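PDB 4YCS: uncharacterized protein from Peptoclostridium difficile 630, which is of unknown function but, as a putative lipoprotein of the PnrA-like substrate-binding family, may capture a small solute for an ABC transporter. Local coordinates for residues S11-I16 with N56-L61; N26-A31 with E112-G117; F76-E81 with I95-D100. All blocks are in the same frame, centred on the assembly; numbering follows the deposited sequence.

Interaction 1: residues S11-I16 with N56-L61; sequences SMILDI and NSIDIL
Ile13 and Ser11 reach from strand 8-15 to Leu61, Ser57 and Ile58 on helix 54-62, in a three-layer alpha/beta fold whose parallel sheet has the flavodoxin-like strand order 2-1-3-4-5, consistent with a lobe of a periplasmic binding protein. Helix 54-62 is the helix of a beta-alpha-beta crossover from strand 41-48 to strand 68-72, and strand 8-15 lies between those two in the sheet, so the crossover helix passes directly over it. The short strand and helix segments run almost antiparallel, at 174°, with their axes 10.3 Å apart.

Start at Ile13 CB, which is 4.4 Å from CD1 of Leu61 and already within the apolar layer. The branch methyl CG2 turns toward Ile58, 4.4 Å from its CG1. The other branch, CG1, is anti to the backbone N (chi1 179°) and makes no close approach of its own; it serves to carry CD1 along the helix toward its N-terminal end. There CD1 rests 3.8 Å from Ser57 CB and 4.2 Å from Ile58 CG1, so the tip bridges neighbouring residues of one helical turn. Ser57 offers its methylene here, while its OG makes a weak hydrogen bond back to Thr53 O. Phe76 also packs against Ile13.

Two residues earlier in the strand, Ser11 meets Leu61 with a polar atom that has its hydrogen bond with Asn44 OD1. Its OG fits against both leucine methyls, 3.5 Å from Leu61 CD2 and 3.6 Å from Leu61 CD1.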
loop_
_atom_site.group_PDB
_atom_site.type_symbol
_atom_site.label_atom_id
_atom_site.label_comp_id
_atom_site.label_asym_id
_atom_site.label_seq_id
_atom_site.Cartn_x
_atom_site.Cartn_y
_atom_site.Cartn_z
ATOM N N SER A 11 -3.970 4.704 -3.250
ATOM C CA SER A 11 -4.951 3.715 -2.838
ATOM C C SER A 11 -4.285 2.751 -1.863
ATOM O O SER A 11 -3.131 2.401 -2.050
ATOM C CB SER A 11 -5.449 2.909 -4.036
ATOM O OG SER A 11 -6.454 2.007 -3.582
HETATM N N MSE A 12 -5.016 2.348 -0.839
HETATM C CA MSE A 12 -4.538 1.436 0.172
HETATM C C MSE A 12 -5.448 0.229 0.220
HETATM O O MSE A 12 -6.661 0.382 0.293
HETATM C CB MSE A 12 -4.499 2.145 1.539
HETATM C CG MSE A 12 -3.949 1.276 2.644
HETATM SE SE MSE A 12 -3.660 2.306 4.307
HETATM C CE MSE A 12 -1.877 3.054 3.982
ATOM N N ILE A 13 -4.864 -0.956 0.140
ATOM C CA ILE A 13 -5.605 -2.237 0.214
ATOM C C ILE A 13 -5.191 -2.939 1.544
ATOM O O ILE A 13 -4.015 -3.085 1.844
ATOM C CB ILE A 13 -5.437 -3.114 -1.053
ATOM C CG1 ILE A 13 -6.204 -4.428 -0.916
ATOM C CG2 ILE A 13 -3.988 -3.423 -1.348
ATOM C CD1 ILE A 13 -6.407 -5.149 -2.225
ATOM N N LEU A 14 -6.181 -3.314 2.336
ATOM C CA LEU A 14 -5.965 -3.935 3.655
ATOM C C LEU A 14 -6.592 -5.327 3.815
ATOM O O LEU A 14 -7.641 -5.619 3.280
ATOM C CB LEU A 14 -6.533 -3.037 4.741
ATOM C CG LEU A 14 -6.013 -1.606 4.660
ATOM C CD1 LEU A 14 -7.094 -0.718 4.079
ATOM C CD2 LEU A 14 -5.564 -1.094 6.011
ATOM N N ASP A 15 -5.877 -6.175 4.544
ATOM C CA ASP A 15 -6.309 -7.532 4.884
ATOM C C ASP A 15 -7.060 -7.406 6.205
ATOM O O ASP A 15 -6.470 -7.043 7.222
ATOM C CB ASP A 15 -5.060 -8.382 5.043
ATOM C CG ASP A 15 -5.348 -9.837 5.460
ATOM O OD1 ASP A 15 -6.539 -10.235 5.544
ATOM O OD2 ASP A 15 -4.339 -10.573 5.659
ATOM N N ILE A 16 -8.368 -7.656 6.180
ATOM C CA ILE A 16 -9.208 -7.526 7.387
ATOM C C ILE A 16 -9.757 -8.856 7.947
ATOM O O ILE A 16 -10.716 -8.842 8.705
ATOM C CB ILE A 16 -10.376 -6.539 7.187
ATOM C CG1 ILE A 16 -11.339 -6.986 6.067
ATOM C CG2 ILE A 16 -9.798 -5.151 6.982
ATOM C CD1 ILE A 16 -12.654 -6.219 6.050
ATOM N N ASN A 56 -6.557 -10.040 -8.053
ATOM C CA ASN A 56 -7.529 -9.379 -8.907
ATOM C C ASN A 56 -7.749 -7.907 -8.485
ATOM O O ASN A 56 -7.837 -7.002 -9.310
ATOM C CB ASN A 56 -8.866 -10.109 -8.889
ATOM C CG ASN A 56 -9.869 -9.489 -9.830
ATOM O OD1 ASN A 56 -9.677 -9.484 -11.040
ATOM N ND2 ASN A 56 -10.942 -8.944 -9.276
ATOM N N SER A 57 -7.895 -7.709 -7.197
ATOM C CA SER A 57 -8.140 -6.389 -6.645
ATOM C C SER A 57 -6.973 -5.419 -6.898
ATOM O O SER A 57 -7.211 -4.227 -7.159
ATOM C CB SER A 57 -8.476 -6.515 -5.166
ATOM O OG SER A 57 -9.817 -7.035 -5.017
ATOM N N ILE A 58 -5.732 -5.908 -6.790
ATOM C CA ILE A 58 -4.564 -5.087 -7.051
ATOM C C ILE A 58 -4.461 -4.752 -8.535
ATOM O O ILE A 58 -4.142 -3.590 -8.941
ATOM C CB ILE A 58 -3.268 -5.722 -6.512
ATOM C CG1 ILE A 58 -3.325 -5.868 -4.998
ATOM C CG2 ILE A 58 -2.082 -4.843 -6.870
ATOM C CD1 ILE A 58 -2.270 -6.809 -4.415
ATOM N N ASP A 59 -4.808 -5.728 -9.363
ATOM C CA ASP A 59 -4.837 -5.522 -10.800
ATOM C C ASP A 59 -5.838 -4.434 -11.212
ATOM O O ASP A 59 -5.539 -3.577 -12.055
ATOM C CB ASP A 59 -5.137 -6.847 -11.509
ATOM C CG ASP A 59 -5.084 -6.691 -13.000
ATOM O OD1 ASP A 59 -4.044 -7.033 -13.570
ATOM O OD2 ASP A 59 -6.072 -6.190 -13.571
ATOM N N ILE A 60 -7.025 -4.451 -10.601
ATOM C CA ILE A 60 -7.981 -3.380 -10.825
ATOM C C ILE A 60 -7.407 -2.022 -10.440
ATOM O O ILE A 60 -7.607 -1.054 -11.170
ATOM C CB ILE A 60 -9.289 -3.633 -10.057
ATOM C CG1 ILE A 60 -10.079 -4.831 -10.671
ATOM C CG2 ILE A 60 -10.143 -2.380 -10.055
ATOM C CD1 ILE A 60 -11.167 -5.373 -9.728
ATOM N N LEU A 61 -6.731 -1.916 -9.291
ATOM C CA LEU A 61 -6.126 -0.646 -8.846
ATOM C C LEU A 61 -5.067 -0.155 -9.815
ATOM O O LEU A 61 -4.922 1.073 -10.014
ATOM C CB LEU A 61 -5.544 -0.769 -7.425
ATOM C CG LEU A 61 -6.527 -1.081 -6.286
ATOM C CD1 LEU A 61 -5.810 -1.205 -4.967
ATOM C CD2 LEU A 61 -7.628 -0.050 -6.192
#

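Interaction 2: residues N26-A31 with E112-G117; sequences NSALLA and EDNKSG
The carboxamide of Asn114 is the flat group here, laid against the flank of helix 22-38 at Ser27 and Ala28. On one side of its plane Ser27 CB stands nearly above the amide nitrogen, 3.6 Å from Asn114 ND2. Ile95 CD1 comes toward OD1 from the other side. Ala28 comes at the oxygen end of the group: its CB lies close to the amide plane, 3.6 Å from Asn114 OD1, and its CA, 3.5 Å from the same oxygen, is displaced to the Ser27 side. CG is anti to the backbone N of Asn114 (chi1 -171°), which sends the amide across to the helix.

ND2 gives a hydrogen bond to Met24 O, one turn earlier in the same helix, and that bond fixes which way round the amide sits. OD1 is buried among carbon atoms and has no hydrogen-bonding partner in the model.

Beside it, Lys115 CB lies 3.8 Å from Ser27 OG, which bonds weakly to Ala23 O; the rest of the lysine leads away.

Further along helix 22-38, Ala31 CB passes 4.1 Å from Asn114 O and also touches Leu119 of helix 118-127. The short, weakly bonded helix 111-115 is thus wedged against helix 22-38 just before helix 118-127 begins, while Ala28 rests on Met12 of strand 8-15 and Ile95 of strand 91-95 in the sheet beneath.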
loop_
_atom_site.group_PDB
_atom_site.type_symbol
_atom_site.label_atom_id
_atom_site.label_comp_id
_atom_site.label_asym_id
_atom_site.label_seq_id
_atom_site.Cartn_x
_atom_site.Cartn_y
_atom_site.Cartn_z
ATOM N N ASN A 26 -5.007 0.277 11.491
ATOM C CA ASN A 26 -5.320 1.628 11.944
ATOM C C ASN A 26 -4.172 2.592 11.804
ATOM O O ASN A 26 -4.369 3.745 11.400
ATOM C CB ASN A 26 -5.903 1.622 13.350
ATOM C CG ASN A 26 -7.345 1.204 13.333
ATOM O OD1 ASN A 26 -8.218 2.040 13.216
ATOM N ND2 ASN A 26 -7.598 -0.089 13.340
ATOM N N SER A 27 -2.971 2.117 12.071
ATOM C CA SER A 27 -1.778 2.941 11.930
ATOM C C SER A 27 -1.534 3.299 10.463
ATOM O O SER A 27 -1.110 4.412 10.161
ATOM C CB SER A 27 -0.519 2.246 12.500
ATOM O OG SER A 27 -0.572 2.147 13.896
ATOM N N ALA A 28 -1.732 2.333 9.566
ATOM C CA ALA A 28 -1.556 2.574 8.150
ATOM C C ALA A 28 -2.544 3.659 7.667
ATOM O O ALA A 28 -2.152 4.644 7.021
ATOM C CB ALA A 28 -1.722 1.284 7.375
ATOM N N LEU A 29 -3.795 3.525 8.073
ATOM C CA LEU A 29 -4.810 4.486 7.712
ATOM C C LEU A 29 -4.565 5.875 8.253
ATOM O O LEU A 29 -4.896 6.858 7.593
ATOM C CB LEU A 29 -6.177 3.990 8.133
ATOM C CG LEU A 29 -6.698 2.830 7.283
ATOM C CD1 LEU A 29 -7.755 2.027 8.053
ATOM C CD2 LEU A 29 -7.234 3.348 5.939
ATOM N N LEU A 30 -4.015 5.973 9.464
ATOM C CA LEU A 30 -3.718 7.256 10.065
ATOM C C LEU A 30 -2.593 7.920 9.298
ATOM O O LEU A 30 -2.630 9.137 9.034
ATOM C CB LEU A 30 -3.268 7.069 11.509
ATOM C CG LEU A 30 -2.762 8.315 12.262
ATOM C CD1 LEU A 30 -3.863 9.378 12.416
ATOM C CD2 LEU A 30 -2.152 7.953 13.635
ATOM N N ALA A 31 -1.576 7.127 8.959
ATOM C CA ALA A 31 -0.442 7.619 8.178
ATOM C C ALA A 31 -0.888 8.246 6.836
ATOM O O ALA A 31 -0.366 9.290 6.416
ATOM C CB ALA A 31 0.516 6.491 7.937
ATOM N N GLU A 112 7.346 -1.047 12.258
ATOM C CA GLU A 112 7.835 0.092 13.058
ATOM C C GLU A 112 7.667 1.420 12.284
ATOM O O GLU A 112 7.087 2.393 12.763
ATOM C CB GLU A 112 9.305 -0.131 13.453
ATOM C CG GLU A 112 9.483 -1.004 14.712
ATOM C CD GLU A 112 9.005 -2.453 14.557
ATOM O OE1 GLU A 112 8.930 -2.952 13.398
ATOM O OE2 GLU A 112 8.714 -3.092 15.598
ATOM N N ASP A 113 8.168 1.419 11.064
ATOM C CA ASP A 113 8.101 2.571 10.199
ATOM C C ASP A 113 6.644 2.940 9.859
ATOM O O ASP A 113 6.321 4.107 9.691
ATOM C CB ASP A 113 8.957 2.298 8.944
ATOM C CG ASP A 113 10.489 2.292 9.266
ATOM O OD1 ASP A 113 10.857 2.831 10.309
ATOM O OD2 ASP A 113 11.311 1.798 8.465
ATOM N N ASN A 114 5.765 1.943 9.823
ATOM C CA ASN A 114 4.327 2.145 9.615
ATOM C C ASN A 114 3.709 3.152 10.600
ATOM O O ASN A 114 2.807 3.913 10.225
ATOM C CB ASN A 114 3.576 0.799 9.738
ATOM C CG ASN A 114 2.104 0.879 9.310
ATOM O OD1 ASN A 114 1.781 1.445 8.275
ATOM N ND2 ASN A 114 1.226 0.261 10.074
ATOM N N LYS A 115 4.191 3.156 11.844
ATOM C CA LYS A 115 3.604 4.007 12.902
ATOM C C LYS A 115 4.516 5.125 13.449
ATOM O O LYS A 115 4.122 5.829 14.357
ATOM C CB LYS A 115 3.106 3.138 14.056
ATOM C CG LYS A 115 4.162 2.231 14.663
ATOM C CD LYS A 115 3.582 1.399 15.809
ATOM C CE LYS A 115 4.566 0.346 16.293
ATOM N NZ LYS A 115 5.752 0.928 16.971
ATOM N N SER A 116 5.711 5.290 12.892
ATOM C CA SER A 116 6.665 6.298 13.351
ATOM C C SER A 116 6.551 7.667 12.654
ATOM O O SER A 116 7.325 8.598 12.946
ATOM C CB SER A 116 8.079 5.774 13.146
ATOM O OG SER A 116 8.445 5.772 11.775
ATOM N N GLY A 117 5.639 7.796 11.699
ATOM C CA GLY A 117 5.652 8.994 10.834
ATOM C C GLY A 117 6.422 8.761 9.533
ATOM O O GLY A 117 6.313 9.514 8.583
#

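Interaction 3: residues F76-E81 with I95-D100; sequences FAKPLE and IDYEYD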
loop_
_atom_site.group_PDB
_atom_site.type_symbol
_atom_site.label_atom_id
_atom_site.label_comp_id
_atom_site.label_asym_id
_atom_site.label_seq_id
_atom_site.Cartn_x
_atom_site.Cartn_y
_atom_site.Cartn_z
ATOM N N PHE A 76 -0.257 -10.038 1.465
ATOM C CA PHE A 76 -0.217 -9.481 0.090
ATOM C C PHE A 76 1.064 -9.784 -0.694
ATOM O O PHE A 76 1.103 -9.539 -1.920
ATOM C CB PHE A 76 -0.475 -7.974 0.090
ATOM C CG PHE A 76 -1.856 -7.618 0.452
ATOM C CD1 PHE A 76 -2.875 -7.857 -0.439
ATOM C CD2 PHE A 76 -2.145 -7.074 1.697
ATOM C CE1 PHE A 76 -4.171 -7.531 -0.099
ATOM C CE2 PHE A 76 -3.428 -6.724 2.022
ATOM C CZ PHE A 76 -4.437 -6.951 1.120
ATOM N N ALA A 77 2.078 -10.322 -0.007
ATOM C CA ALA A 77 3.412 -10.533 -0.589
ATOM C C ALA A 77 3.348 -11.159 -1.971
ATOM O O ALA A 77 3.795 -10.556 -2.962
ATOM C CB ALA A 77 4.279 -11.372 0.352
ATOM N N LYS A 78 2.754 -12.340 -2.051
ATOM C CA LYS A 78 2.714 -13.092 -3.315
ATOM C C LYS A 78 1.816 -12.464 -4.412
ATOM O O LYS A 78 2.254 -12.341 -5.543
ATOM C CB LYS A 78 2.363 -14.575 -3.086
ATOM C CG LYS A 78 3.495 -15.409 -2.480
ATOM C CD LYS A 78 4.640 -15.714 -3.457
ATOM C CE LYS A 78 5.762 -16.525 -2.802
ATOM N NZ LYS A 78 6.530 -15.740 -1.792
ATOM N N PRO A 79 0.562 -12.085 -4.086
ATOM C CA PRO A 79 -0.275 -11.481 -5.129
ATOM C C PRO A 79 0.242 -10.133 -5.616
ATOM O O PRO A 79 0.044 -9.807 -6.771
ATOM C CB PRO A 79 -1.644 -11.343 -4.471
ATOM C CG PRO A 79 -1.376 -11.444 -3.023
ATOM C CD PRO A 79 -0.200 -12.347 -2.861
ATOM N N LEU A 80 0.937 -9.395 -4.762
ATOM C CA LEU A 80 1.516 -8.103 -5.150
ATOM C C LEU A 80 2.712 -8.261 -6.061
ATOM O O LEU A 80 2.862 -7.513 -7.028
ATOM C CB LEU A 80 1.911 -7.286 -3.928
ATOM C CG LEU A 80 2.499 -5.893 -4.184
ATOM C CD1 LEU A 80 1.372 -4.943 -4.600
ATOM C CD2 LEU A 80 3.232 -5.381 -2.941
ATOM N N GLU A 81 3.589 -9.202 -5.756
ATOM C CA GLU A 81 4.741 -9.467 -6.618
ATOM C C GLU A 81 4.304 -9.869 -8.031
ATOM O O GLU A 81 4.835 -9.370 -9.025
ATOM C CB GLU A 81 5.606 -10.554 -6.016
ATOM C CG GLU A 81 6.854 -10.830 -6.839
ATOM C CD GLU A 81 7.881 -11.707 -6.137
ATOM O OE1 GLU A 81 7.518 -12.458 -5.187
ATOM O OE2 GLU A 81 9.063 -11.636 -6.556
ATOM N N ILE A 95 3.459 -3.003 3.498
ATOM C CA ILE A 95 3.715 -2.838 4.919
ATOM C C ILE A 95 3.836 -4.209 5.630
ATOM O O ILE A 95 2.956 -5.059 5.523
ATOM C CB ILE A 95 2.656 -1.998 5.568
ATOM C CG1 ILE A 95 2.675 -0.590 4.958
ATOM C CG2 ILE A 95 2.880 -1.916 7.086
ATOM C CD1 ILE A 95 1.413 0.170 5.243
ATOM N N ASP A 96 4.958 -4.386 6.342
ATOM C CA ASP A 96 5.242 -5.565 7.191
ATOM C C ASP A 96 5.732 -6.759 6.388
ATOM O O ASP A 96 5.408 -7.902 6.686
ATOM C CB ASP A 96 4.007 -5.929 8.040
ATOM C CG ASP A 96 4.344 -6.877 9.238
ATOM O OD1 ASP A 96 5.461 -6.769 9.820
ATOM O OD2 ASP A 96 3.463 -7.704 9.579
ATOM N N TYR A 97 6.527 -6.494 5.356
ATOM C CA TYR A 97 7.123 -7.566 4.544
ATOM C C TYR A 97 8.323 -7.060 3.734
ATOM O O TYR A 97 8.282 -5.988 3.100
ATOM C CB TYR A 97 6.085 -8.223 3.618
ATOM C CG TYR A 97 6.651 -9.414 2.901
ATOM C CD1 TYR A 97 7.269 -9.282 1.665
ATOM C CD2 TYR A 97 6.607 -10.674 3.483
ATOM C CE1 TYR A 97 7.811 -10.377 1.023
ATOM C CE2 TYR A 97 7.141 -11.777 2.844
ATOM C CZ TYR A 97 7.745 -11.617 1.630
ATOM O OH TYR A 97 8.260 -12.700 1.014
ATOM N N GLU A 98 9.382 -7.853 3.733
ATOM C CA GLU A 98 10.571 -7.564 2.956
ATOM C C GLU A 98 10.831 -8.743 2.045
ATOM O O GLU A 98 10.868 -9.869 2.505
ATOM C CB GLU A 98 11.769 -7.298 3.871
ATOM C CG GLU A 98 11.888 -5.832 4.282
ATOM C CD GLU A 98 12.978 -5.571 5.314
ATOM O OE1 GLU A 98 14.161 -5.895 5.061
ATOM O OE2 GLU A 98 12.650 -5.026 6.385
ATOM N N TYR A 99 10.991 -8.481 0.750
ATOM C CA TYR A 99 11.309 -9.528 -0.236
ATOM C C TYR A 99 12.803 -9.838 -0.216
ATOM O O TYR A 99 13.622 -8.942 0.015
ATOM C CB TYR A 99 10.945 -9.062 -1.641
ATOM C CG TYR A 99 9.472 -8.897 -1.875
ATOM C CD1 TYR A 99 8.830 -7.700 -1.593
ATOM C CD2 TYR A 99 8.728 -9.935 -2.381
ATOM C CE1 TYR A 99 7.471 -7.560 -1.796
ATOM C CE2 TYR A 99 7.376 -9.803 -2.589
ATOM C CZ TYR A 99 6.749 -8.607 -2.307
ATOM O OH TYR A 99 5.409 -8.507 -2.527
ATOM N N ASP A 100 13.172 -11.091 -0.474
ATOM C CA ASP A 100 14.604 -11.447 -0.521
ATOM C C ASP A 100 15.242 -10.774 -1.712
ATOM O O ASP A 100 16.317 -10.186 -1.603
ATOM C CB ASP A 100 14.807 -12.953 -0.620
ATOM C CG ASP A 100 14.402 -13.665 0.641
ATOM O OD1 ASP A 100 14.877 -13.279 1.729
ATOM O OD2 ASP A 100 13.604 -14.609 0.548
#
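This is a helix-to-loop contact, part CH-pi packing and part hydrogen bond, between the N-terminal part of helix 77-84 and the irregular loop that leaves strand 91-95. It lies beyond the C-terminal end of that strand, the end of the sheet where relatives of this family usually bind their ligand; Asp96 in the same loop hydrogen-bonds a glycerol molecule, probably from the crystallisation liquor.

Ala77 meets both rings. Its methyl makes a CH-pi contact with Tyr97, with CB 3.6 Å from the ring centroid and only 7° off the normal. Tyr97 in turn sets its CE1 over the centre of the Tyr99 ring, 3.5 Å above that plane, in a T-shaped (edge-to-face) arrangement. At the edge of Tyr99, the hydroxyl donates a hydrogen bond of 2.6 Å from OH to Ala77 O. Leu80 CD2 packs against the same hydroxyl at 3.8 Å. Glu81 stretches out antiparallel to the Tyr99 side chain, its carboxylate tilted 70° to the ring and OE1 3.7 Å from Tyr99 CE2.

The phenol approaches within the plane of the carbonyl, using a lone pair of Ala77 O (118° at the oxygen). That oxygen thus takes two donors, the helical Glu81 N and the loop's Tyr99 OH, so a single carbonyl ties the loop to the start of the helix.

From the N terminus, strand 8-15 opens interaction 1, and helix 22-38 opens interaction 2 before the first loop closes at 56-61. Interactions 1 and 2 therefore cross along the chain. Interaction 3 begins only after interaction 1 has closed, and its shorter loop, 76-81 to 95-100, is nested inside the long one that interaction 2 closes at 112-117. In space, interactions 1 and 2 lie on opposite sides of the chain's centre, about 18 Å apart between centres, and strand 8-15 joins them, with Met12 packing on Leu29. Phe76 packs on Asp15 at the end of the same strand, joining interactions 1 and 3. The end of strand 91-95 touches the interface of interaction 2, linking it to interaction 3.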